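Putative oxidoreductase FAD-binding subunit (Sulfolobus tokodaii, PDB 4ZOH) probably serves as the flavin-carrying subunit of a molybdenum-containing oxidoreductase, binding FAD and relaying electrons through it. Local coordinates at residues D12-N15 with E16-F20; P38-L42 with R43-P47; G104-G107 with G108-H112; P115-D118 with Y119-A122. All coordinates share one frame; numbering follows the deposited sequence.

Contact 1: D12-N15 with E16-F20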
loop_
_atom_site.group_PDB
_atom_site.type_symbol
_atom_site.label_atom_id
_atom_site.label_comp_id
_atom_site.label_asym_id
_atom_site.label_seq_id
_atom_site.Cartn_x
_atom_site.Cartn_y
_atom_site.Cartn_z
ATOM N N ASP B 12 -16.569 -23.863 -31.054
ATOM C CA ASP B 12 -16.551 -25.290 -30.681
ATOM C C ASP B 12 -15.708 -26.176 -31.573
ATOM O O ASP B 12 -15.154 -27.164 -31.109
ATOM C CB ASP B 12 -17.959 -25.852 -30.698
ATOM C CG ASP B 12 -18.809 -25.335 -29.557
ATOM O OD1 ASP B 12 -18.233 -25.025 -28.479
ATOM O OD2 ASP B 12 -20.060 -25.250 -29.749
ATOM N N ASN B 13 -15.622 -25.817 -32.847
ATOM C CA ASN B 13 -14.921 -26.639 -33.844
ATOM C C ASN B 13 -14.598 -25.780 -35.038
ATOM O O ASN B 13 -15.137 -24.650 -35.173
ATOM C CB ASN B 13 -15.842 -27.748 -34.316
ATOM C CG ASN B 13 -17.227 -27.219 -34.697
ATOM O OD1 ASN B 13 -17.372 -26.280 -35.499
ATOM N ND2 ASN B 13 -18.254 -27.797 -34.085
ATOM N N LEU B 14 -13.772 -26.345 -35.934
ATOM C CA LEU B 14 -13.300 -25.675 -37.153
ATOM C C LEU B 14 -14.411 -25.022 -37.968
ATOM O O LEU B 14 -14.329 -23.817 -38.344
ATOM C CB LEU B 14 -12.518 -26.671 -38.026
ATOM C CG LEU B 14 -11.760 -26.085 -39.229
ATOM C CD1 LEU B 14 -10.952 -24.812 -38.923
ATOM C CD2 LEU B 14 -10.850 -27.168 -39.808
ATOM N N ASN B 15 -15.451 -25.814 -38.245
ATOM C CA ASN B 15 -16.585 -25.346 -39.023
ATOM C C ASN B 15 -17.083 -23.998 -38.468
ATOM O O ASN B 15 -17.237 -22.987 -39.223
ATOM C CB ASN B 15 -17.675 -26.440 -39.016
ATOM C CG ASN B 15 -18.923 -26.047 -39.801
ATOM O OD1 ASN B 15 -18.853 -25.300 -40.789
ATOM N ND2 ASN B 15 -20.082 -26.567 -39.370
ATOM N N GLU B 16 -17.265 -23.955 -37.140
ATOM C CA GLU B 16 -17.710 -22.708 -36.530
ATOM C C GLU B 16 -16.726 -21.588 -36.765
ATOM O O GLU B 16 -17.137 -20.464 -37.171
ATOM C CB GLU B 16 -17.981 -22.886 -35.043
ATOM C CG GLU B 16 -19.442 -23.077 -34.730
ATOM C CD GLU B 16 -19.690 -23.621 -33.337
ATOM O OE1 GLU B 16 -18.919 -23.299 -32.395
ATOM O OE2 GLU B 16 -20.679 -24.372 -33.181
ATOM N N ALA B 17 -15.435 -21.875 -36.529
ATOM C CA ALA B 17 -14.410 -20.806 -36.751
ATOM C C ALA B 17 -14.524 -20.211 -38.163
ATOM O O ALA B 17 -14.623 -18.971 -38.322
ATOM C CB ALA B 17 -12.982 -21.309 -36.468
ATOM N N LEU B 18 -14.557 -21.106 -39.175
ATOM C CA LEU B 18 -14.632 -20.697 -40.591
ATOM C C LEU B 18 -15.834 -19.782 -40.857
ATOM O O LEU B 18 -15.695 -18.721 -41.449
ATOM C CB LEU B 18 -14.610 -21.933 -41.511
ATOM C CG LEU B 18 -13.286 -22.717 -41.407
ATOM C CD1 LEU B 18 -13.437 -24.200 -41.658
ATOM C CD2 LEU B 18 -12.221 -22.098 -42.299
ATOM N N GLU B 19 -17.006 -20.178 -40.365
ATOM C CA GLU B 19 -18.243 -19.416 -40.593
ATOM C C GLU B 19 -18.173 -17.998 -40.012
ATOM O O GLU B 19 -18.496 -16.981 -40.688
ATOM C CB GLU B 19 -19.400 -20.205 -39.991
ATOM C CG GLU B 19 -20.702 -20.034 -40.724
ATOM C CD GLU B 19 -21.832 -19.728 -39.771
ATOM O OE1 GLU B 19 -21.818 -20.258 -38.634
ATOM O OE2 GLU B 19 -22.722 -18.939 -40.153
ATOM N N PHE B 20 -17.712 -17.915 -38.759
ATOM C CA PHE B 20 -17.548 -16.599 -38.132
ATOM C C PHE B 20 -16.620 -15.727 -38.955
ATOM O O PHE B 20 -16.933 -14.550 -39.169
ATOM C CB PHE B 20 -17.072 -16.650 -36.681
ATOM C CG PHE B 20 -17.269 -15.335 -35.963
ATOM C CD1 PHE B 20 -18.370 -15.142 -35.134
ATOM C CD2 PHE B 20 -16.375 -14.251 -36.167
ATOM C CE1 PHE B 20 -18.559 -13.918 -34.496
ATOM C CE2 PHE B 20 -16.567 -13.029 -35.532
ATOM C CZ PHE B 20 -17.661 -12.867 -34.692
#
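Glu-16 turns back along the chain to meet Asp-12, and its OE1 takes the backbone N-H of Asp-12 at 2.8 Å from N. The donor comes to the anti side of that oxygen, 34° out of the carboxylate plane. Beyond CG the chain of Glu-16 runs extended (chi2 164°), the length needed to span from the first turn of a helix to the residue two places before it. The same residue is also gripped by its backbone: Glu-16 N donates to Asn-13 OD1 at 2.8 Å, almost in line with the side-chain C=O. Asn-13 is thus the N-cap of helix 14-23, its short amide replacing the acceptor that the first turn lacks, and the ordinary helical bonds follow, with Leu-18 N on Leu-14 O at 2.8 Å and Glu-19 N on Asn-15 O at 3.0 Å. With an alanine here the carboxylate disappears, and Asp-12 N would probably lose its acceptor, leaving the approach to the helix freer to move. The two acids sit close, Asp-12 OD2 lying 3.5 Å from Glu-16 OE1 with the carboxylate planes 53° apart. That repulsion may be eased by weak bonds from each to the backbone of another protein chain. One turn round, CG of Leu-14 packs on CD1 of Leu-18 at 3.5 Å, branched apolar ends meeting at an angle. The amide of Asn-15 lies on the exposed side, where OD1 has a weak bond from Arg-135.

Contact 2: P38-L42 with R43-P47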
loop_
_atom_site.group_PDB
_atom_site.type_symbol
_atom_site.label_atom_id
_atom_site.label_comp_id
_atom_site.label_asym_id
_atom_site.label_seq_id
_atom_site.Cartn_x
_atom_site.Cartn_y
_atom_site.Cartn_z
ATOM N N PRO B 38 1.636 -8.810 -30.820
ATOM C CA PRO B 38 2.531 -7.647 -30.875
ATOM C C PRO B 38 1.945 -6.505 -31.757
ATOM O O PRO B 38 2.097 -5.339 -31.421
ATOM C CB PRO B 38 3.842 -8.246 -31.453
ATOM C CG PRO B 38 3.778 -9.708 -31.015
ATOM C CD PRO B 38 2.347 -10.076 -31.153
ATOM N N MET B 39 1.288 -6.866 -32.857
ATOM C CA MET B 39 0.615 -5.900 -33.751
ATOM C C MET B 39 -0.629 -5.247 -33.080
ATOM O O MET B 39 -0.862 -4.041 -33.272
ATOM C CB MET B 39 0.185 -6.568 -35.061
ATOM C CG MET B 39 1.293 -6.815 -36.105
ATOM S SD MET B 39 0.653 -7.381 -37.728
ATOM C CE MET B 39 -0.312 -5.998 -38.320
ATOM N N LEU B 40 -1.425 -6.028 -32.329
ATOM C CA LEU B 40 -2.512 -5.433 -31.495
ATOM C C LEU B 40 -1.936 -4.431 -30.544
ATOM O O LEU B 40 -2.380 -3.289 -30.501
ATOM C CB LEU B 40 -3.333 -6.484 -30.748
ATOM C CG LEU B 40 -4.093 -7.378 -31.752
ATOM C CD1 LEU B 40 -4.494 -8.710 -31.088
ATOM C CD2 LEU B 40 -5.276 -6.663 -32.389
ATOM N N LYS B 41 -0.904 -4.834 -29.824
ATOM C CA LYS B 41 -0.270 -3.953 -28.837
ATOM C C LYS B 41 0.263 -2.604 -29.379
ATOM O O LYS B 41 0.351 -1.596 -28.610
ATOM C CB LYS B 41 0.819 -4.725 -28.124
ATOM C CG LYS B 41 0.285 -5.959 -27.384
ATOM C CD LYS B 41 1.171 -6.096 -26.192
ATOM C CE LYS B 41 2.309 -6.992 -26.459
ATOM N NZ LYS B 41 3.281 -6.700 -25.378
ATOM N N LEU B 42 0.628 -2.557 -30.672
ATOM C CA LEU B 42 1.111 -1.292 -31.252
ATOM C C LEU B 42 0.002 -0.583 -31.994
ATOM O O LEU B 42 0.225 0.500 -32.612
ATOM C CB LEU B 42 2.276 -1.533 -32.238
ATOM C CG LEU B 42 3.589 -1.978 -31.579
ATOM C CD1 LEU B 42 4.451 -2.590 -32.667
ATOM C CD2 LEU B 42 4.336 -0.912 -30.751
ATOM N N ARG B 43 -1.152 -1.247 -32.012
ATOM C CA ARG B 43 -2.375 -0.758 -32.637
ATOM C C ARG B 43 -2.214 -0.550 -34.150
ATOM O O ARG B 43 -2.782 0.366 -34.744
ATOM C CB ARG B 43 -2.927 0.484 -31.898
ATOM C CG ARG B 43 -3.370 0.140 -30.461
ATOM C CD ARG B 43 -4.160 1.245 -29.800
ATOM N NE ARG B 43 -4.254 0.918 -28.378
ATOM C CZ ARG B 43 -5.151 1.432 -27.532
ATOM N NH1 ARG B 43 -6.055 2.321 -27.953
ATOM N NH2 ARG B 43 -5.130 1.057 -26.268
ATOM N N LEU B 44 -1.432 -1.422 -34.753
ATOM C CA LEU B 44 -1.237 -1.433 -36.207
ATOM C C LEU B 44 -2.350 -2.219 -36.890
ATOM O O LEU B 44 -2.443 -2.223 -38.082
ATOM C CB LEU B 44 0.147 -2.037 -36.534
ATOM C CG LEU B 44 1.346 -1.276 -35.969
ATOM C CD1 LEU B 44 2.592 -2.109 -36.082
ATOM C CD2 LEU B 44 1.571 0.063 -36.646
ATOM N N ILE B 45 -3.190 -2.899 -36.119
ATOM C CA ILE B 45 -4.384 -3.586 -36.624
ATOM C C ILE B 45 -5.502 -3.356 -35.619
ATOM O O ILE B 45 -5.237 -3.188 -34.416
ATOM C CB ILE B 45 -4.080 -5.087 -36.916
ATOM C CG1 ILE B 45 -5.048 -5.704 -37.908
ATOM C CG2 ILE B 45 -3.922 -5.972 -35.669
ATOM C CD1 ILE B 45 -4.381 -6.840 -38.663
ATOM N N ARG B 46 -6.743 -3.356 -36.099
ATOM C CA ARG B 46 -7.920 -3.057 -35.273
ATOM C C ARG B 46 -9.066 -3.921 -35.724
ATOM O O ARG B 46 -10.002 -3.414 -36.290
ATOM C CB ARG B 46 -8.338 -1.606 -35.436
ATOM C CG ARG B 46 -7.364 -0.625 -34.839
ATOM C CD ARG B 46 -7.826 0.796 -35.063
ATOM N NE ARG B 46 -6.869 1.748 -34.517
ATOM C CZ ARG B 46 -6.857 2.140 -33.249
ATOM N NH1 ARG B 46 -7.737 1.663 -32.359
ATOM N NH2 ARG B 46 -5.951 3.008 -32.866
ATOM N N PRO B 47 -8.997 -5.237 -35.467
ATOM C CA PRO B 47 -10.059 -6.079 -35.939
ATOM C C PRO B 47 -11.270 -5.954 -35.014
ATOM O O PRO B 47 -11.133 -5.476 -33.902
ATOM C CB PRO B 47 -9.461 -7.480 -35.860
ATOM C CG PRO B 47 -8.317 -7.406 -34.931
ATOM C CD PRO B 47 -8.065 -5.961 -34.580
#
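A bend at its last torsion (chi3 64°) brings the CE methyl of Met-39 back over Ile-45, 4.1 Å from CB. In Ile-45, CG1 stands anti to the backbone N (chi1 -158°), which leaves CG2 on the flank that faces the helix. There CG2 meets CD2 of Leu-40 at 3.6 Å, and that leucine methyl also touches CD of Pro-47, so one leucine branch packs against two residues of the departing chain. The flexible thioether of Met-39 and the forked end of Leu-40 suit this irregular apolar surface, over which segment 43-47 folds back. On the outer side Leu-42 and Leu-44 lie alongside each other and point the same way, CB of the first 3.9 Å from CG of the second. Arg-43 directs its long chain elsewhere: NE binds Tyr-2 O, and NH1 makes salt bridges to acidic side chains of another protein chain. Its backbone closes the helix. Leu-44 N donates to Met-39 O at 3.1 Å, and Arg-43 N reaches Leu-40 O at 2.8 Å from well above the carbonyl plane. Arg-43 has a positive phi (62°), a conformation more often left to glycine. The two backbone bonds and this positive phi are the Schellman motif that ends helix 36-41, accompanied by the apolar approach of Met-39 CE to Leu-44 CB across the turn.

Contact 3: G104-G107 with G108-H112. With FAD (flavin-adenine dinucleotide), chain H.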
loop_
_atom_site.group_PDB
_atom_site.type_symbol
_atom_site.label_atom_id
_atom_site.label_comp_id
_atom_site.label_asym_id
_atom_site.label_seq_id
_atom_site.Cartn_x
_atom_site.Cartn_y
_atom_site.Cartn_z
ATOM N N GLY B 104 4.872 -19.854 -31.101
ATOM C CA GLY B 104 4.685 -19.590 -32.517
ATOM C C GLY B 104 4.358 -20.848 -33.316
ATOM O O GLY B 104 4.886 -21.917 -33.021
ATOM N N THR B 105 3.483 -20.721 -34.308
ATOM C CA THR B 105 3.140 -21.863 -35.171
ATOM C C THR B 105 3.502 -21.643 -36.653
ATOM O O THR B 105 3.554 -20.496 -37.139
ATOM C CB THR B 105 1.640 -22.211 -35.095
ATOM O OG1 THR B 105 0.917 -21.230 -35.861
ATOM C CG2 THR B 105 1.139 -22.258 -33.545
ATOM N N ILE B 106 3.744 -22.756 -37.355
ATOM C CA ILE B 106 4.051 -22.728 -38.837
ATOM C C ILE B 106 2.885 -22.101 -39.620
ATOM O O ILE B 106 3.139 -21.248 -40.457
ATOM C CB ILE B 106 4.434 -24.123 -39.440
ATOM C CG1 ILE B 106 4.817 -23.994 -40.947
ATOM C CG2 ILE B 106 3.330 -25.132 -39.177
ATOM C CD1 ILE B 106 5.633 -25.158 -41.456
ATOM N N GLY B 107 1.636 -22.449 -39.295
ATOM C CA GLY B 107 0.453 -21.799 -39.948
ATOM C C GLY B 107 0.430 -20.284 -39.777
ATOM O O GLY B 107 0.149 -19.534 -40.723
ATOM N N GLY B 108 0.766 -19.800 -38.576
ATOM C CA GLY B 108 0.706 -18.339 -38.339
ATOM C C GLY B 108 1.912 -17.647 -38.963
ATOM O O GLY B 108 1.811 -16.519 -39.355
ATOM N N SER B 109 3.080 -18.300 -39.008
ATOM C CA SER B 109 4.275 -17.646 -39.598
ATOM C C SER B 109 4.032 -17.390 -41.112
ATOM O O SER B 109 4.265 -16.257 -41.633
ATOM C CB SER B 109 5.488 -18.546 -39.357
ATOM O OG SER B 109 6.611 -18.022 -39.981
ATOM N N ILE B 110 3.505 -18.413 -41.791
ATOM C CA ILE B 110 3.283 -18.311 -43.221
ATOM C C ILE B 110 2.028 -17.522 -43.552
ATOM O O ILE B 110 1.960 -16.960 -44.644
ATOM C CB ILE B 110 3.320 -19.670 -43.969
ATOM C CG1 ILE B 110 2.092 -20.537 -43.719
ATOM C CG2 ILE B 110 4.620 -20.462 -43.707
ATOM C CD1 ILE B 110 2.095 -21.750 -44.657
ATOM N N SER B 111 1.034 -17.472 -42.644
ATOM C CA SER B 111 -0.124 -16.592 -42.906
ATOM C C SER B 111 0.255 -15.132 -42.682
ATOM O O SER B 111 -0.291 -14.236 -43.290
ATOM C CB SER B 111 -1.340 -16.985 -42.111
ATOM O OG SER B 111 -1.644 -18.362 -42.319
ATOM N N HIS B 112 1.292 -14.909 -41.887
ATOM C CA HIS B 112 1.736 -13.553 -41.600
ATOM C C HIS B 112 2.662 -12.973 -42.671
ATOM O O HIS B 112 2.515 -11.797 -43.035
ATOM C CB HIS B 112 2.388 -13.525 -40.195
ATOM C CG HIS B 112 2.954 -12.193 -39.821
ATOM N ND1 HIS B 112 2.169 -11.060 -39.691
ATOM C CD2 HIS B 112 4.221 -11.820 -39.510
ATOM C CE1 HIS B 112 2.940 -10.042 -39.355
ATOM N NE2 HIS B 112 4.185 -10.479 -39.215
HETATM P PA FAD H . -0.328 -15.405 -34.878
HETATM O O1A FAD H . 0.401 -14.221 -34.339
HETATM O O2A FAD H . -1.370 -16.088 -34.099
HETATM O O5B FAD H . -1.002 -15.028 -36.236
HETATM C C5B FAD H . -0.247 -14.283 -37.240
HETATM C C4B FAD H . -1.206 -14.011 -38.527
HETATM O O4B FAD H . -1.751 -15.262 -39.111
HETATM C C3B FAD H . -2.442 -13.261 -38.046
HETATM O O3B FAD H . -2.808 -12.314 -39.019
HETATM C C2B FAD H . -3.522 -14.347 -37.832
HETATM O O2B FAD H . -4.869 -13.872 -37.950
HETATM C C1B FAD H . -3.247 -15.279 -38.962
HETATM N N9A FAD H . -3.286 -16.724 -38.771
HETATM C C8A FAD H . -2.752 -17.455 -37.796
HETATM N N7A FAD H . -2.947 -18.767 -38.066
HETATM C C5A FAD H . -3.612 -18.843 -39.244
HETATM C C6A FAD H . -4.074 -19.910 -40.044
HETATM N N6A FAD H . -3.837 -21.150 -39.626
HETATM N N1A FAD H . -4.733 -19.650 -41.188
HETATM C C2A FAD H . -4.908 -18.381 -41.643
HETATM N N3A FAD H . -4.486 -17.352 -40.902
HETATM C C4A FAD H . -3.830 -17.548 -39.701
HETATM N N1 FAD H . 9.712 -15.253 -36.797
HETATM C C2 FAD H . 10.753 -15.675 -37.618
HETATM O O2 FAD H . 10.494 -16.207 -38.678
HETATM N N3 FAD H . 12.053 -15.504 -37.247
HETATM C C4 FAD H . 12.366 -14.896 -36.078
HETATM O O4 FAD H . 13.559 -14.810 -35.769
HETATM C C4X FAD H . 11.322 -14.432 -35.248
HETATM N N5 FAD H . 11.636 -13.819 -34.055
HETATM C C5X FAD H . 10.570 -13.334 -33.239
HETATM C C6 FAD H . 10.903 -12.661 -32.068
HETATM C C7 FAD H . 9.885 -12.197 -31.220
HETATM C C7M FAD H . 10.332 -11.465 -29.936
HETATM C C8 FAD H . 8.533 -12.383 -31.576
HETATM C C8M FAD H . 7.353 -11.868 -30.708
HETATM C C9 FAD H . 8.196 -13.018 -32.785
HETATM C C9A FAD H . 9.216 -13.511 -33.603
HETATM N N10 FAD H . 8.930 -14.160 -34.824
HETATM C C10 FAD H . 10.002 -14.614 -35.615
HETATM C "C1'" FAD H . 7.564 -14.375 -35.290
HETATM C "C2'" FAD H . 6.992 -15.697 -34.748
HETATM O "O2'" FAD H . 7.623 -16.780 -35.463
HETATM C "C3'" FAD H . 5.442 -15.766 -34.848
HETATM O "O3'" FAD H . 5.059 -16.864 -34.016
HETATM C "C4'" FAD H . 4.932 -16.017 -36.258
HETATM O "O4'" FAD H . 5.495 -15.027 -37.119
HETATM C "C5'" FAD H . 3.392 -15.960 -36.342
HETATM O "O5'" FAD H . 2.928 -17.267 -35.913
HETATM P P FAD H . 1.857 -17.381 -34.762
HETATM O O1P FAD H . 1.379 -18.795 -34.721
HETATM O O2P FAD H . 2.386 -16.811 -33.502
HETATM O O3P FAD H . 0.737 -16.482 -35.419
#
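Thr-105 OG1 is gripped on two sides: it accepts from Gly-108 N at 3.1 Å and donates to O1P of the FAD pyrophosphate at 2.7 Å. A chi1 of 76° sets the hydroxyl between the backbone N and the carbonyl carbon, within reach of both. The N-H of Thr-105 holds the same phosphate oxygen at 2.9 Å, and the methyl CG2 lies near it too. Valine in this place has no hydroxyl, and Gly-108 N would probably lose its cap and O1P one of its donors. Packing here is tight enough to exclude side chains: a CB on Gly-108 would collide with the bridging O3P, and one on Gly-104 with the ribityl O3'. Thr-105 is the N-cap of helix 106-112, and the run Thr-Ile-Gly-Gly from the cap into the first turn matches a recurrent FAD-binding motif of the molybdenum hydroxylase flavoproteins. The positive end of the helix dipole probably favours the phosphates. Further along, Ser-111 folds its OG back to Gly-107 O at 2.7 Å. Ser-111 N bonds that oxygen as well, from the other face of its plane, while the adenine N3A lies 3.3 Å from OG. Elsewhere the fit is looser. CG1 of Ile-106 comes only to 4.5 Å from CG2 of Ile-110, each residue resting instead on Ile-164. Toward the partly exposed end, His-112 swings its ring away from segment 104-107, CB lying 4.0 Å from the ribose C4B.

Contact 4: P115-D118 with Y119-A122. With FAD (flavin-adenine dinucleotide), chain H.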
loop_
_atom_site.group_PDB
_atom_site.type_symbol
_atom_site.label_atom_id
_atom_site.label_comp_id
_atom_site.label_asym_id
_atom_site.label_seq_id
_atom_site.Cartn_x
_atom_site.Cartn_y
_atom_site.Cartn_z
ATOM N N PRO B 115 8.771 -10.629 -44.562
ATOM C CA PRO B 115 9.796 -10.961 -45.557
ATOM C C PRO B 115 11.168 -11.313 -44.962
ATOM O O PRO B 115 12.109 -11.631 -45.727
ATOM C CB PRO B 115 9.891 -9.681 -46.410
ATOM C CG PRO B 115 9.460 -8.603 -45.489
ATOM C CD PRO B 115 8.383 -9.205 -44.625
ATOM N N SER B 116 11.304 -11.247 -43.637
ATOM C CA SER B 116 12.532 -11.765 -43.009
ATOM C C SER B 116 12.321 -13.009 -42.202
ATOM O O SER B 116 13.216 -13.403 -41.502
ATOM C CB SER B 116 13.181 -10.722 -42.103
ATOM O OG SER B 116 13.304 -9.541 -42.824
ATOM N N ALA B 117 11.155 -13.618 -42.274
ATOM C CA ALA B 117 10.895 -14.929 -41.601
ATOM C C ALA B 117 11.889 -16.014 -41.972
ATOM O O ALA B 117 12.434 -16.030 -43.101
ATOM C CB ALA B 117 9.475 -15.439 -41.905
ATOM N N ASP B 118 12.062 -16.974 -41.068
ATOM C CA ASP B 118 12.909 -18.128 -41.347
ATOM C C ASP B 118 12.273 -19.166 -42.288
ATOM O O ASP B 118 12.880 -19.501 -43.337
ATOM C CB ASP B 118 13.459 -18.728 -40.057
ATOM C CG ASP B 118 14.357 -17.768 -39.347
ATOM O OD1 ASP B 118 15.213 -17.147 -40.074
ATOM O OD2 ASP B 118 14.205 -17.593 -38.080
ATOM N N TYR B 119 11.046 -19.597 -41.991
ATOM C CA TYR B 119 10.488 -20.753 -42.707
ATOM C C TYR B 119 10.505 -20.610 -44.245
ATOM O O TYR B 119 10.800 -21.582 -44.913
ATOM C CB TYR B 119 9.066 -21.091 -42.296
ATOM C CG TYR B 119 8.880 -21.778 -40.961
ATOM C CD1 TYR B 119 9.644 -22.898 -40.594
ATOM C CD2 TYR B 119 7.861 -21.331 -40.080
ATOM C CE1 TYR B 119 9.410 -23.543 -39.374
ATOM C CE2 TYR B 119 7.611 -21.963 -38.892
ATOM C CZ TYR B 119 8.382 -23.060 -38.538
ATOM O OH TYR B 119 8.163 -23.614 -37.308
ATOM N N PRO B 120 10.134 -19.428 -44.792
ATOM C CA PRO B 120 9.983 -19.315 -46.259
ATOM C C PRO B 120 11.249 -19.660 -47.034
ATOM O O PRO B 120 11.146 -20.168 -48.110
ATOM C CB PRO B 120 9.639 -17.814 -46.468
ATOM C CG PRO B 120 8.955 -17.421 -45.190
ATOM C CD PRO B 120 9.753 -18.160 -44.135
ATOM N N ALA B 121 12.420 -19.402 -46.471
ATOM C CA ALA B 121 13.643 -19.832 -47.127
ATOM C C ALA B 121 13.668 -21.364 -47.292
ATOM O O ALA B 121 13.982 -21.842 -48.376
ATOM C CB ALA B 121 14.876 -19.327 -46.423
ATOM N N ALA B 122 13.374 -22.094 -46.212
ATOM C CA ALA B 122 13.275 -23.551 -46.255
ATOM C C ALA B 122 12.084 -24.004 -47.093
ATOM O O ALA B 122 12.221 -24.945 -47.848
ATOM C CB ALA B 122 13.246 -24.197 -44.860
HETATM P PA FAD H . -0.328 -15.405 -34.878
HETATM O O1A FAD H . 0.401 -14.221 -34.339
HETATM O O2A FAD H . -1.370 -16.088 -34.099
HETATM O O5B FAD H . -1.002 -15.028 -36.236
HETATM C C5B FAD H . -0.247 -14.283 -37.240
HETATM C C4B FAD H . -1.206 -14.011 -38.527
HETATM O O4B FAD H . -1.751 -15.262 -39.111
HETATM C C3B FAD H . -2.442 -13.261 -38.046
HETATM O O3B FAD H . -2.808 -12.314 -39.019
HETATM C C2B FAD H . -3.522 -14.347 -37.832
HETATM O O2B FAD H . -4.869 -13.872 -37.950
HETATM C C1B FAD H . -3.247 -15.279 -38.962
HETATM N N9A FAD H . -3.286 -16.724 -38.771
HETATM C C8A FAD H . -2.752 -17.455 -37.796
HETATM N N7A FAD H . -2.947 -18.767 -38.066
HETATM C C5A FAD H . -3.612 -18.843 -39.244
HETATM C C6A FAD H . -4.074 -19.910 -40.044
HETATM N N6A FAD H . -3.837 -21.150 -39.626
HETATM N N1A FAD H . -4.733 -19.650 -41.188
HETATM C C2A FAD H . -4.908 -18.381 -41.643
HETATM N N3A FAD H . -4.486 -17.352 -40.902
HETATM C C4A FAD H . -3.830 -17.548 -39.701
HETATM N N1 FAD H . 9.712 -15.253 -36.797
HETATM C C2 FAD H . 10.753 -15.675 -37.618
HETATM O O2 FAD H . 10.494 -16.207 -38.678
HETATM N N3 FAD H . 12.053 -15.504 -37.247
HETATM C C4 FAD H . 12.366 -14.896 -36.078
HETATM O O4 FAD H . 13.559 -14.810 -35.769
HETATM C C4X FAD H . 11.322 -14.432 -35.248
HETATM N N5 FAD H . 11.636 -13.819 -34.055
HETATM C C5X FAD H . 10.570 -13.334 -33.239
HETATM C C6 FAD H . 10.903 -12.661 -32.068
HETATM C C7 FAD H . 9.885 -12.197 -31.220
HETATM C C7M FAD H . 10.332 -11.465 -29.936
HETATM C C8 FAD H . 8.533 -12.383 -31.576
HETATM C C8M FAD H . 7.353 -11.868 -30.708
HETATM C C9 FAD H . 8.196 -13.018 -32.785
HETATM C C9A FAD H . 9.216 -13.511 -33.603
HETATM N N10 FAD H . 8.930 -14.160 -34.824
HETATM C C10 FAD H . 10.002 -14.614 -35.615
HETATM C "C1'" FAD H . 7.564 -14.375 -35.290
HETATM C "C2'" FAD H . 6.992 -15.697 -34.748
HETATM O "O2'" FAD H . 7.623 -16.780 -35.463
HETATM C "C3'" FAD H . 5.442 -15.766 -34.848
HETATM O "O3'" FAD H . 5.059 -16.864 -34.016
HETATM C "C4'" FAD H . 4.932 -16.017 -36.258
HETATM O "O4'" FAD H . 5.495 -15.027 -37.119
HETATM C "C5'" FAD H . 3.392 -15.960 -36.342
HETATM O "O5'" FAD H . 2.928 -17.267 -35.913
HETATM P P FAD H . 1.857 -17.381 -34.762
HETATM O O1P FAD H . 1.379 -18.795 -34.721
HETATM O O2P FAD H . 2.386 -16.811 -33.502
HETATM O O3P FAD H . 0.737 -16.482 -35.419
#
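Asp-118 and Ala-121 are joined at the entrance to helix 119-125, where the loop that follows helix 106-112 in the FAD-binding domain brings the chain past the flavin. Ala-121 N donates to Asp-118 O at 3.2 Å, a bent bond (136°) whose donor stands above the carbonyl plane. Pro-120, with no N-H to give, suits this first turn, where the early backbone nitrogens of a helix have no carbonyl partners behind them. The side chain of Asp-118 leads the other way. Its CB stands beside the peptide link to Tyr-119, with FAD O2 4.1 Å from CB. With CG anti to the carbonyl carbon (chi1 -64°), the carboxylate comes round beside the backbone N and faces the pyrimidine edge of the isoalloxazine. CG itself is 3.9 Å from FAD N3. At the tip the two oxygens part: OD2 accepts from FAD N3 at 3.1 Å and also makes a salt bridge with Lys-178, while OD1 is held by the hydroxyl of Tyr-176. Partners on both oxygens should fix the rotation of the group. The backbone adds a second bond, Asp-118 N to FAD O2 at 3.0 Å, so one aspartate reads a donor and an acceptor of the ring, N3-H and C2=O. Tyr-119 sends its ring off toward helix 106-112, its OH bound to His-77 ND1. Small enough to sit between helix and flavin, Ala-117 has its CB 3.5 Å from both Pro-120 CD and FAD O2.

In the fold
The four contacts follow one another along the chain, all within the FAD-binding domain. Contacts 1 and 2 lie toward the outside, their centres about 23 Å apart, at the start of helix 14-23 and the end of helix 36-41, and both meet other protein chains of the assembly. Contacts 3 and 4 are buried, with centres about 11 Å apart, on the successive helices 106-112 and 119-125. They touch where Ser-109 OG packs 3.5 Å from Tyr-119 CD2. Both grip FAD, contact 3 at its pyrophosphate and contact 4 at its flavin. Contact 2 reaches contact 3 through Met-39 SD, 3.9 Å from His-112 CE1, which links the subunit's outer surface to the cofactor site.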